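PDB 2VVW: protein A52 from Vaccinia virus, which suppresses host innate immune signalling, associating with IRAK2 to inhibit NF-kappaB and with TRAF6 to activate p38 and induce cytokines such as IL-10. Local coordinates for residues 108-113 / 123-128; 79-84 / 129-134; 7-12 / 21-26; 52-57 / 98-103. All coordinates share one frame; numbering follows the deposited sequence.

How the interactions relate
From the N terminus, interaction 3 closes first, folding the leading loop (7-12) back onto the start of helix 21-35. Interaction 4 opens at 52-57 and closes at 98-103, joining helix 51-59 to helix 96-115. Before it closes, interaction 2 opens at 79-84; its partner, 129-134, follows the end of interaction 4, so these two cross. Interaction 1 (108-113 with 123-128) falls wholly within the span of interaction 2 and closes the short connection between two successive helices. Interactions 1 and 2 share helix 123-132, interactions 1 and 4 share helix 96-115, and M102 of interaction 4 packs on A128 of interaction 1 and I129 of interaction 2. F22 extends the contact network from interaction 3 to I129.

Interaction 1: residues 108-113 / 123-128; sequences CVVDVW and KYCLRA
The indole of W113 is the principal flat group here. V109, one turn earlier on the same helix, lays its CG1 over one indole face, 3.5 Å above the plane and displaced toward the rim. The far end of the benzo ring reaches across to helix 123-132, where W113 CH2 lies 4.2 Å from Y124 CB; the approach is oblique to the ring plane. C125 also comes at a slant, with its SG 4.4 Å from W113 CZ3. The tyrosine thus meets the indole through its CB, while its own ring leads away from helix 96-115 and packs on A77 and I81 of helix 76-90.

Next to the indole, the thiol of C125 settles against V110, its SG standing 3.9 Å from V110 CB and equally far from V110 CG2. The valine has CG1 placed between its backbone N and carbonyl carbon (chi1 89°), a rotation that leaves CG2 on the side of the sulfur.

The pairing illustrates how a Bcl-2-like helical bundle sets successive helices side by side: the short segments run nearly antiparallel, at 157°, with axes 10.3 Å apart at closest approach. V110, C125, W113 and the CB of Y124 fill the gap. C125 also touches C106, a turn back along helix 96-115, and F80 of helix 76-90 packs on both V109 and A128. The indole nitrogen is not left without a partner: NE1 of W113 hydrogen-bonds to L71 O. On helix 123-132, K123 NZ forms salt bridges with D8 and E27 of the second subunit.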
# COMPACT_ATOMS: atom_id res chain seq x y z
N CYS A 108 -11.72 -8.54 -8.67
CA CYS A 108 -12.69 -7.95 -9.59
C CYS A 108 -13.49 -6.83 -8.90
O CYS A 108 -13.83 -5.85 -9.51
CB CYS A 108 -13.61 -9.02 -10.17
SG CYS A 108 -12.76 -10.18 -11.30
N VAL A 109 -13.76 -7.00 -7.61
CA VAL A 109 -14.46 -5.97 -6.83
C VAL A 109 -13.58 -4.74 -6.62
O VAL A 109 -14.03 -3.60 -6.79
CB VAL A 109 -14.96 -6.54 -5.46
CG1 VAL A 109 -15.46 -5.44 -4.54
CG2 VAL A 109 -16.05 -7.60 -5.71
N VAL A 110 -12.30 -4.95 -6.28
CA VAL A 110 -11.40 -3.82 -6.08
C VAL A 110 -11.29 -2.97 -7.36
O VAL A 110 -11.13 -1.77 -7.27
CB VAL A 110 -10.00 -4.27 -5.52
CG1 VAL A 110 -9.00 -4.60 -6.64
CG2 VAL A 110 -9.44 -3.20 -4.60
N ASP A 111 -11.43 -3.58 -8.54
CA ASP A 111 -11.42 -2.80 -9.78
C ASP A 111 -12.55 -1.80 -9.82
O ASP A 111 -12.37 -0.69 -10.31
CB ASP A 111 -11.57 -3.66 -11.03
CG ASP A 111 -10.45 -4.63 -11.25
OD1 ASP A 111 -9.34 -4.43 -10.73
OD2 ASP A 111 -10.69 -5.60 -11.99
N VAL A 112 -13.73 -2.23 -9.39
CA VAL A 112 -14.91 -1.37 -9.43
C VAL A 112 -14.67 -0.16 -8.53
O VAL A 112 -14.95 0.97 -8.91
CB VAL A 112 -16.21 -2.14 -8.99
CG1 VAL A 112 -17.41 -1.20 -8.85
CG2 VAL A 112 -16.54 -3.25 -9.98
N TRP A 113 -14.16 -0.41 -7.34
CA TRP A 113 -13.87 0.67 -6.40
C TRP A 113 -12.78 1.62 -6.87
O TRP A 113 -12.91 2.85 -6.72
CB TRP A 113 -13.54 0.09 -5.04
CG TRP A 113 -14.70 -0.57 -4.36
CD1 TRP A 113 -16.04 -0.28 -4.51
CD2 TRP A 113 -14.63 -1.62 -3.39
NE1 TRP A 113 -16.79 -1.08 -3.67
CE2 TRP A 113 -15.95 -1.92 -2.99
CE3 TRP A 113 -13.57 -2.36 -2.84
CZ2 TRP A 113 -16.24 -2.92 -2.06
CZ3 TRP A 113 -13.87 -3.33 -1.89
CH2 TRP A 113 -15.20 -3.60 -1.52
N LYS A 123 -8.89 -2.05 1.35
CA LYS A 123 -8.68 -2.66 2.68
C LYS A 123 -9.72 -3.73 3.02
O LYS A 123 -9.45 -4.66 3.80
CB LYS A 123 -8.70 -1.59 3.75
CG LYS A 123 -7.58 -0.54 3.66
CD LYS A 123 -6.23 -1.10 4.03
CE LYS A 123 -5.24 0.03 4.38
NZ LYS A 123 -5.70 0.96 5.47
N TYR A 124 -10.92 -3.59 2.47
CA TYR A 124 -11.98 -4.58 2.72
C TYR A 124 -11.68 -5.95 2.08
O TYR A 124 -12.18 -6.96 2.55
CB TYR A 124 -13.35 -4.06 2.25
CG TYR A 124 -13.94 -3.07 3.20
CD1 TYR A 124 -14.79 -3.48 4.21
CD2 TYR A 124 -13.60 -1.71 3.13
CE1 TYR A 124 -15.33 -2.58 5.11
CE2 TYR A 124 -14.13 -0.80 4.03
CZ TYR A 124 -15.00 -1.24 5.02
OH TYR A 124 -15.53 -0.35 5.92
N CYS A 125 -10.91 -5.96 0.99
CA CYS A 125 -10.42 -7.22 0.43
C CYS A 125 -9.65 -8.02 1.47
O CYS A 125 -9.81 -9.23 1.56
CB CYS A 125 -9.55 -6.98 -0.79
SG CYS A 125 -10.39 -6.07 -2.09
N LEU A 126 -8.83 -7.35 2.27
CA LEU A 126 -8.04 -8.04 3.29
C LEU A 126 -8.94 -8.57 4.37
O LEU A 126 -8.73 -9.70 4.86
CB LEU A 126 -6.98 -7.13 3.93
CG LEU A 126 -6.14 -6.23 3.00
CD1 LEU A 126 -5.19 -5.31 3.80
CD2 LEU A 126 -5.41 -7.08 2.01
N ARG A 127 -9.94 -7.78 4.77
CA ARG A 127 -10.88 -8.23 5.80
C ARG A 127 -11.60 -9.48 5.30
O ARG A 127 -11.77 -10.44 6.02
CB ARG A 127 -11.90 -7.13 6.16
CG ARG A 127 -12.72 -7.41 7.41
CD ARG A 127 -13.74 -6.31 7.73
NE ARG A 127 -13.18 -4.96 7.80
CZ ARG A 127 -13.86 -3.89 8.23
NH1 ARG A 127 -15.12 -4.00 8.62
NH2 ARG A 127 -13.27 -2.70 8.26
N ALA A 128 -12.01 -9.47 4.04
CA ALA A 128 -12.70 -10.61 3.44
C ALA A 128 -11.84 -11.87 3.45
O ALA A 128 -12.31 -12.95 3.82
CB ALA A 128 -13.13 -10.27 1.99

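Interaction 2: residues 79-84 / 129-134; sequences NFIDYI and IKLFIN
I84 and F132 touch through I84 CG2 and F132 CD1, 3.9 Å apart, the two side chains crossing at about a right angle and the methyl meeting the phenyl ring obliquely. The same ring atom, F132 CD1, passes 4.0 Å from I84 O, so the phenyl lies against the backbone as well as the branch. Three residues back on helix 76-90, I81 uses the same branch: its CG2 meets L131 CD1 at 3.9 Å, again with side chains nearly perpendicular. In both isoleucines CG2 stands opposite the backbone N across the CA-CB bond (chi1 -67° in each), and this is the branch turned to the partner.

The contact is an example of apolar interhelical packing in the Bcl-2-like fold, with helix 76-90 laid against the last turn of helix 123-132. I84 uses its other branch within its own helix, where CG1 sits 4.0 Å above the plane of the F80 ring and toward its rim. A128 touches both I81 and I84, and L105 of helix 96-115 packs on I84 as well. I91 and L94, in the loop beyond helix 76-90, adjoin F132.

Farther out, I129 O accepts from both F132 N and I133 N as the helix closes. I133 departs from helical geometry, and N134 then takes the N-cap position of helix 135-153, its OD1 accepting from M137 N.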
# COMPACT_ATOMS: atom_id res chain seq x y z
N ASN A 79 -21.84 -4.39 2.25
CA ASN A 79 -22.58 -5.35 1.39
C ASN A 79 -21.67 -6.46 0.84
O ASN A 79 -22.05 -7.63 0.77
CB ASN A 79 -23.26 -4.62 0.22
CG ASN A 79 -24.38 -3.69 0.66
OD1 ASN A 79 -24.80 -3.71 1.82
ND2 ASN A 79 -24.86 -2.87 -0.26
N PHE A 80 -20.45 -6.08 0.43
CA PHE A 80 -19.47 -7.05 -0.02
C PHE A 80 -19.10 -8.05 1.09
O PHE A 80 -19.06 -9.25 0.86
CB PHE A 80 -18.22 -6.33 -0.49
CG PHE A 80 -17.09 -7.26 -0.87
CD1 PHE A 80 -17.22 -8.12 -1.94
CD2 PHE A 80 -15.91 -7.25 -0.16
CE1 PHE A 80 -16.17 -8.97 -2.29
CE2 PHE A 80 -14.87 -8.10 -0.50
CZ PHE A 80 -15.00 -8.94 -1.57
N ILE A 81 -18.83 -7.54 2.29
CA ILE A 81 -18.47 -8.40 3.42
C ILE A 81 -19.66 -9.34 3.76
O ILE A 81 -19.46 -10.55 4.03
CB ILE A 81 -18.03 -7.56 4.65
CG1 ILE A 81 -16.70 -6.82 4.36
CG2 ILE A 81 -17.89 -8.42 5.92
CD1 ILE A 81 -15.47 -7.75 4.13
N ASP A 82 -20.88 -8.80 3.76
CA ASP A 82 -22.08 -9.61 4.03
C ASP A 82 -22.13 -10.77 3.03
O ASP A 82 -22.36 -11.91 3.40
CB ASP A 82 -23.34 -8.73 3.99
CG ASP A 82 -24.63 -9.51 4.19
OD1 ASP A 82 -25.09 -10.11 3.21
OD2 ASP A 82 -25.19 -9.52 5.31
N TYR A 83 -21.87 -10.45 1.76
CA TYR A 83 -21.86 -11.43 0.67
C TYR A 83 -20.83 -12.56 0.83
O TYR A 83 -21.12 -13.73 0.57
CB TYR A 83 -21.64 -10.70 -0.67
CG TYR A 83 -21.51 -11.60 -1.87
CD1 TYR A 83 -22.64 -12.11 -2.50
CD2 TYR A 83 -20.25 -11.93 -2.39
CE1 TYR A 83 -22.52 -12.97 -3.61
CE2 TYR A 83 -20.13 -12.78 -3.49
CZ TYR A 83 -21.27 -13.29 -4.10
OH TYR A 83 -21.16 -14.13 -5.19
N ILE A 84 -19.63 -12.19 1.25
CA ILE A 84 -18.58 -13.13 1.57
C ILE A 84 -19.04 -14.09 2.68
O ILE A 84 -18.81 -15.30 2.60
CB ILE A 84 -17.27 -12.39 2.01
CG1 ILE A 84 -16.65 -11.62 0.84
CG2 ILE A 84 -16.26 -13.36 2.64
CD1 ILE A 84 -16.53 -12.41 -0.47
N ILE A 129 -10.57 -11.73 3.03
CA ILE A 129 -9.60 -12.86 2.99
C ILE A 129 -9.43 -13.47 4.35
O ILE A 129 -9.45 -14.69 4.50
CB ILE A 129 -8.19 -12.41 2.46
CG1 ILE A 129 -8.24 -12.03 0.98
CG2 ILE A 129 -7.13 -13.50 2.68
CD1 ILE A 129 -8.70 -13.09 0.05
N LYS A 130 -9.30 -12.63 5.37
CA LYS A 130 -9.17 -13.12 6.75
C LYS A 130 -10.41 -13.88 7.24
O LYS A 130 -10.28 -14.81 8.03
CB LYS A 130 -8.86 -11.96 7.70
CG LYS A 130 -7.41 -11.43 7.63
CD LYS A 130 -7.32 -10.04 8.29
CE LYS A 130 -5.88 -9.65 8.67
NZ LYS A 130 -5.73 -8.16 8.96
N LEU A 131 -11.60 -13.49 6.78
CA LEU A 131 -12.85 -14.19 7.15
C LEU A 131 -12.97 -15.55 6.47
O LEU A 131 -13.54 -16.49 7.01
CB LEU A 131 -14.11 -13.39 6.75
CG LEU A 131 -14.61 -12.23 7.61
CD1 LEU A 131 -15.74 -11.53 6.86
CD2 LEU A 131 -15.07 -12.72 8.99
N PHE A 132 -12.44 -15.63 5.25
CA PHE A 132 -12.74 -16.73 4.35
C PHE A 132 -11.61 -17.76 4.22
O PHE A 132 -11.88 -18.97 4.09
CB PHE A 132 -13.08 -16.14 2.98
CG PHE A 132 -13.83 -17.07 2.06
CD1 PHE A 132 -15.22 -17.07 2.04
CD2 PHE A 132 -13.15 -17.91 1.19
CE1 PHE A 132 -15.91 -17.92 1.17
CE2 PHE A 132 -13.84 -18.75 0.32
CZ PHE A 132 -15.22 -18.76 0.31
N ILE A 133 -10.36 -17.29 4.26
CA ILE A 133 -9.17 -18.11 3.98
C ILE A 133 -8.26 -18.20 5.20
O ILE A 133 -7.62 -17.23 5.59
CB ILE A 133 -8.36 -17.52 2.79
CG1 ILE A 133 -9.30 -17.11 1.67
CG2 ILE A 133 -7.34 -18.53 2.28
CD1 ILE A 133 -8.60 -16.68 0.39
N ASN A 134 -8.24 -19.37 5.83
CA ASN A 134 -7.35 -19.59 6.98
C ASN A 134 -5.94 -19.91 6.52
O ASN A 134 -5.69 -20.06 5.33
CB ASN A 134 -7.92 -20.68 7.92
CG ASN A 134 -7.97 -22.08 7.28
OD1 ASN A 134 -7.25 -22.38 6.33
ND2 ASN A 134 -8.82 -22.94 7.84

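Interaction 3: residues 7-12 / 21-26; sequences PDYLEY and MFTILE
Y9 presents the face of its phenol to I24, whose CG1 stands 3.7 Å from the ring centroid and only 3° off the ring normal. The result is a nearly ideal CH-pi contact: all six ring carbons are about equally far from that one methylene, and the two side chains cross at roughly a right angle. T23 comes at the ring from a different direction. T23 CG2 lies close to the ring plane, at the edge, 4.0 Å from Y9 CE2; this methyl stands opposite the backbone N (chi1 of OG1 -54°), while OG1 is turned elsewhere, to K6 and E20.

The phenol is held from within its own loop too. P7 O lies over the opposite face, 3.6 Å above the plane and toward the rim. Y12 contributes its CD2 in the plane at the ring edge, and Y9 CE1 in turn sits 3.8 Å above the Y12 ring. Both hydroxyls are drawn to one carboxylate, Y9 OH hydrogen-bonding to D19 OD1 and Y12 OH to D19 OD2.

A compact backbone brings the tyrosines together. D8 OD2 accepts from L10 N at 3.1 Å in an Asx turn, the amide arriving from above the carboxylate plane, overlapping a type I turn from Y9 to Y12 with a weak closing bond. D8 packs on S120 of the second subunit, so the loop takes part in the contact between the two chains.

Within the subunit, L44 of helix 43-49 touches both Y9 and I24, F45 adds to Y9 and I48 to I24, so the loop packs against helices 21-35 and 43-49, which also touch each other through I24, L44 and I48.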
# COMPACT_ATOMS: atom_id res chain seq x y z
N PRO A 7 10.82 -8.59 0.09
CA PRO A 7 10.84 -7.97 -1.23
C PRO A 7 9.52 -7.27 -1.57
O PRO A 7 8.49 -7.48 -0.91
CB PRO A 7 11.05 -9.16 -2.18
CG PRO A 7 10.45 -10.31 -1.44
CD PRO A 7 10.78 -10.06 0.01
N ASP A 8 9.54 -6.44 -2.61
CA ASP A 8 8.31 -5.90 -3.14
C ASP A 8 7.76 -6.91 -4.14
O ASP A 8 8.55 -7.51 -4.87
CB ASP A 8 8.57 -4.59 -3.85
CG ASP A 8 7.30 -3.93 -4.28
OD1 ASP A 8 6.64 -3.29 -3.41
OD2 ASP A 8 6.93 -4.08 -5.47
N TYR A 9 6.45 -7.10 -4.18
CA TYR A 9 5.85 -8.17 -5.01
C TYR A 9 5.32 -7.72 -6.38
O TYR A 9 4.99 -8.56 -7.20
CB TYR A 9 4.82 -8.97 -4.20
CG TYR A 9 5.50 -9.73 -3.07
CD1 TYR A 9 6.40 -10.76 -3.35
CD2 TYR A 9 5.29 -9.39 -1.74
CE1 TYR A 9 7.06 -11.45 -2.33
CE2 TYR A 9 5.95 -10.07 -0.70
CZ TYR A 9 6.83 -11.11 -1.01
OH TYR A 9 7.51 -11.77 -0.00
N LEU A 10 5.29 -6.43 -6.66
CA LEU A 10 4.70 -5.94 -7.91
C LEU A 10 5.31 -6.59 -9.15
O LEU A 10 4.59 -7.07 -10.02
CB LEU A 10 4.83 -4.43 -8.01
CG LEU A 10 4.16 -3.75 -9.20
CD1 LEU A 10 2.71 -4.18 -9.39
CD2 LEU A 10 4.27 -2.25 -9.01
N GLU A 11 6.64 -6.61 -9.20
CA GLU A 11 7.37 -7.18 -10.35
C GLU A 11 8.12 -8.48 -10.00
O GLU A 11 9.00 -8.91 -10.74
CB GLU A 11 8.31 -6.12 -10.91
CG GLU A 11 7.58 -4.90 -11.43
CD GLU A 11 8.51 -3.76 -11.85
OE1 GLU A 11 9.69 -3.76 -11.44
OE2 GLU A 11 8.06 -2.87 -12.58
N TYR A 12 7.75 -9.11 -8.90
CA TYR A 12 8.44 -10.28 -8.40
C TYR A 12 8.01 -11.50 -9.22
O TYR A 12 6.83 -11.69 -9.50
CB TYR A 12 8.06 -10.44 -6.93
CG TYR A 12 8.89 -11.39 -6.08
CD1 TYR A 12 10.11 -10.99 -5.54
CD2 TYR A 12 8.40 -12.63 -5.73
CE1 TYR A 12 10.84 -11.84 -4.70
CE2 TYR A 12 9.12 -13.50 -4.89
CZ TYR A 12 10.33 -13.09 -4.37
OH TYR A 12 11.02 -13.93 -3.55
N MET A 21 2.30 -15.74 2.10
CA MET A 21 1.11 -15.64 1.25
C MET A 21 0.22 -14.42 1.59
O MET A 21 -0.21 -13.70 0.71
CB MET A 21 0.32 -16.97 1.29
CG MET A 21 -0.58 -17.19 0.09
SD MET A 21 0.37 -17.29 -1.45
CE MET A 21 -0.49 -16.08 -2.46
N PHE A 22 0.01 -14.14 2.87
CA PHE A 22 -0.85 -12.99 3.21
C PHE A 22 -0.24 -11.64 2.80
O PHE A 22 -0.94 -10.77 2.29
CB PHE A 22 -1.24 -12.96 4.69
CG PHE A 22 -2.37 -12.00 4.97
CD1 PHE A 22 -3.68 -12.33 4.65
CD2 PHE A 22 -2.11 -10.74 5.50
CE1 PHE A 22 -4.72 -11.43 4.88
CE2 PHE A 22 -3.15 -9.83 5.73
CZ PHE A 22 -4.44 -10.17 5.42
N THR A 23 1.07 -11.48 2.98
CA THR A 23 1.76 -10.27 2.53
C THR A 23 1.66 -10.09 1.02
O THR A 23 1.46 -8.98 0.53
CB THR A 23 3.21 -10.27 2.91
OG1 THR A 23 3.32 -10.49 4.31
CG2 THR A 23 3.87 -8.93 2.55
N ILE A 24 1.81 -11.19 0.29
CA ILE A 24 1.68 -11.17 -1.15
C ILE A 24 0.30 -10.67 -1.56
O ILE A 24 0.17 -9.80 -2.45
CB ILE A 24 1.95 -12.58 -1.77
CG1 ILE A 24 3.46 -12.93 -1.68
CG2 ILE A 24 1.51 -12.63 -3.20
CD1 ILE A 24 3.77 -14.41 -1.96
N LEU A 25 -0.73 -11.20 -0.91
CA LEU A 25 -2.09 -10.79 -1.21
C LEU A 25 -2.36 -9.33 -0.78
O LEU A 25 -3.05 -8.61 -1.49
CB LEU A 25 -3.12 -11.75 -0.60
CG LEU A 25 -3.13 -13.19 -1.14
CD1 LEU A 25 -4.05 -14.06 -0.32
CD2 LEU A 25 -3.53 -13.22 -2.58
N GLU A 26 -1.81 -8.90 0.34
CA GLU A 26 -1.92 -7.49 0.77
C GLU A 26 -1.41 -6.58 -0.32
O GLU A 26 -2.08 -5.64 -0.70
CB GLU A 26 -1.15 -7.19 2.05
CG GLU A 26 -1.75 -7.69 3.34
CD GLU A 26 -0.92 -7.30 4.59
OE1 GLU A 26 -1.51 -6.70 5.52
OE2 GLU A 26 0.30 -7.57 4.62

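Interaction 4: residues 52-57 / 98-103; sequences DNDAEE and DCISMI
A55 and S101 mark the point where two helices of the Bcl-2-like fold, 51-59 and 96-115, pass very close together. Their short segments cross at -101° with axes 7.1 Å apart, and the CA atoms of A55 and S101 are only 4.2 Å from each other. Small side chains permit this spacing.

Several of the closest contacts involve backbone oxygens. A55 CB lies 3.3 Å from S101 O, a methyl set directly against a carbonyl, and S101 OG comes to 3.3 Å from D54 O, a close approach rather than a bond.

Van der Waals contact adds a methyl against a carboxylate: I100 CG2 lies 3.8 Å from D54 OD1, the two side chains meeting at a slant. I100 also makes apolar contacts with F51 of helix 51-59 and with I144 of helix 135-153, which lies beside this part of the interface.

Polar bonding is supplied by residues adjoining the two segments. Q58 OE1 hydrogen-bonds to S101 OG, while Q58 NE2 bonds to D98 OD1, so one amide links the two helices twice. With OG beside its own backbone N (chi1 -66°), S101 OG also bonds to Y97 O, one turn earlier, and S101 OG sits 3.3 Å from D54 CB.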
# COMPACT_ATOMS: atom_id res chain seq x y z
N ASP A 52 -9.17 -14.55 -11.55
CA ASP A 52 -10.37 -13.84 -11.97
C ASP A 52 -11.33 -14.74 -12.74
O ASP A 52 -12.53 -14.61 -12.61
CB ASP A 52 -10.02 -12.62 -12.84
CG ASP A 52 -9.27 -11.53 -12.07
OD1 ASP A 52 -8.97 -11.67 -10.86
OD2 ASP A 52 -8.97 -10.52 -12.72
N ASN A 53 -10.79 -15.64 -13.56
CA ASN A 53 -11.59 -16.62 -14.29
C ASN A 53 -12.37 -17.52 -13.35
O ASN A 53 -13.56 -17.76 -13.56
CB ASN A 53 -10.71 -17.50 -15.19
CG ASN A 53 -9.85 -16.70 -16.15
OD1 ASN A 53 -8.65 -16.98 -16.30
ND2 ASN A 53 -10.44 -15.71 -16.79
N ASP A 54 -11.70 -18.02 -12.31
CA ASP A 54 -12.33 -18.87 -11.30
C ASP A 54 -13.51 -18.16 -10.63
O ASP A 54 -14.57 -18.75 -10.43
CB ASP A 54 -11.32 -19.29 -10.22
CG ASP A 54 -10.12 -20.03 -10.79
OD1 ASP A 54 -9.87 -21.18 -10.37
OD2 ASP A 54 -9.43 -19.46 -11.65
N ALA A 55 -13.29 -16.89 -10.29
CA ALA A 55 -14.28 -16.04 -9.64
C ALA A 55 -15.54 -15.89 -10.48
O ALA A 55 -16.65 -16.01 -9.96
CB ALA A 55 -13.69 -14.65 -9.36
N GLU A 56 -15.37 -15.60 -11.76
CA GLU A 56 -16.50 -15.36 -12.64
C GLU A 56 -17.30 -16.64 -12.85
O GLU A 56 -18.53 -16.61 -12.89
CB GLU A 56 -16.03 -14.79 -13.99
CG GLU A 56 -17.20 -14.43 -14.95
CD GLU A 56 -16.74 -13.97 -16.33
OE1 GLU A 56 -15.54 -13.62 -16.49
OE2 GLU A 56 -17.58 -13.95 -17.26
N GLU A 57 -16.61 -17.77 -12.96
CA GLU A 57 -17.26 -19.06 -13.11
C GLU A 57 -18.03 -19.42 -11.84
O GLU A 57 -19.14 -19.91 -11.93
CB GLU A 57 -16.25 -20.15 -13.44
N ASP A 98 -12.32 -22.91 -3.82
CA ASP A 98 -13.24 -21.87 -3.34
C ASP A 98 -12.48 -20.62 -2.90
O ASP A 98 -12.86 -19.49 -3.22
CB ASP A 98 -14.09 -22.39 -2.17
CG ASP A 98 -15.01 -23.52 -2.56
OD1 ASP A 98 -15.66 -23.42 -3.62
OD2 ASP A 98 -15.08 -24.50 -1.79
N CYS A 99 -11.40 -20.82 -2.15
CA CYS A 99 -10.58 -19.70 -1.71
C CYS A 99 -9.88 -18.99 -2.88
O CYS A 99 -9.74 -17.79 -2.86
CB CYS A 99 -9.56 -20.16 -0.71
SG CYS A 99 -10.25 -20.92 0.75
N ILE A 100 -9.41 -19.74 -3.87
CA ILE A 100 -8.84 -19.14 -5.07
C ILE A 100 -9.89 -18.27 -5.79
O ILE A 100 -9.62 -17.13 -6.18
CB ILE A 100 -8.29 -20.22 -6.01
CG1 ILE A 100 -7.00 -20.82 -5.42
CG2 ILE A 100 -8.07 -19.67 -7.41
CD1 ILE A 100 -6.50 -22.11 -6.09
N SER A 101 -11.09 -18.80 -5.98
CA SER A 101 -12.16 -18.03 -6.65
C SER A 101 -12.47 -16.76 -5.87
O SER A 101 -12.73 -15.69 -6.42
CB SER A 101 -13.45 -18.85 -6.79
OG SER A 101 -13.30 -19.96 -7.65
N MET A 102 -12.45 -16.88 -4.55
CA MET A 102 -12.74 -15.76 -3.69
C MET A 102 -11.67 -14.67 -3.81
O MET A 102 -12.00 -13.48 -3.78
CB MET A 102 -12.88 -16.26 -2.26
CG MET A 102 -13.28 -15.21 -1.29
SD MET A 102 -11.80 -14.54 -0.52
CE MET A 102 -12.55 -13.14 0.34
N ILE A 103 -10.41 -15.05 -4.00
CA ILE A 103 -9.34 -14.07 -4.21
C ILE A 103 -9.61 -13.34 -5.52
O ILE A 103 -9.53 -12.12 -5.59
CB ILE A 103 -7.95 -14.73 -4.21
CG1 ILE A 103 -7.51 -15.09 -2.79
CG2 ILE A 103 -6.90 -13.80 -4.81
CD1 ILE A 103 -6.33 -16.10 -2.75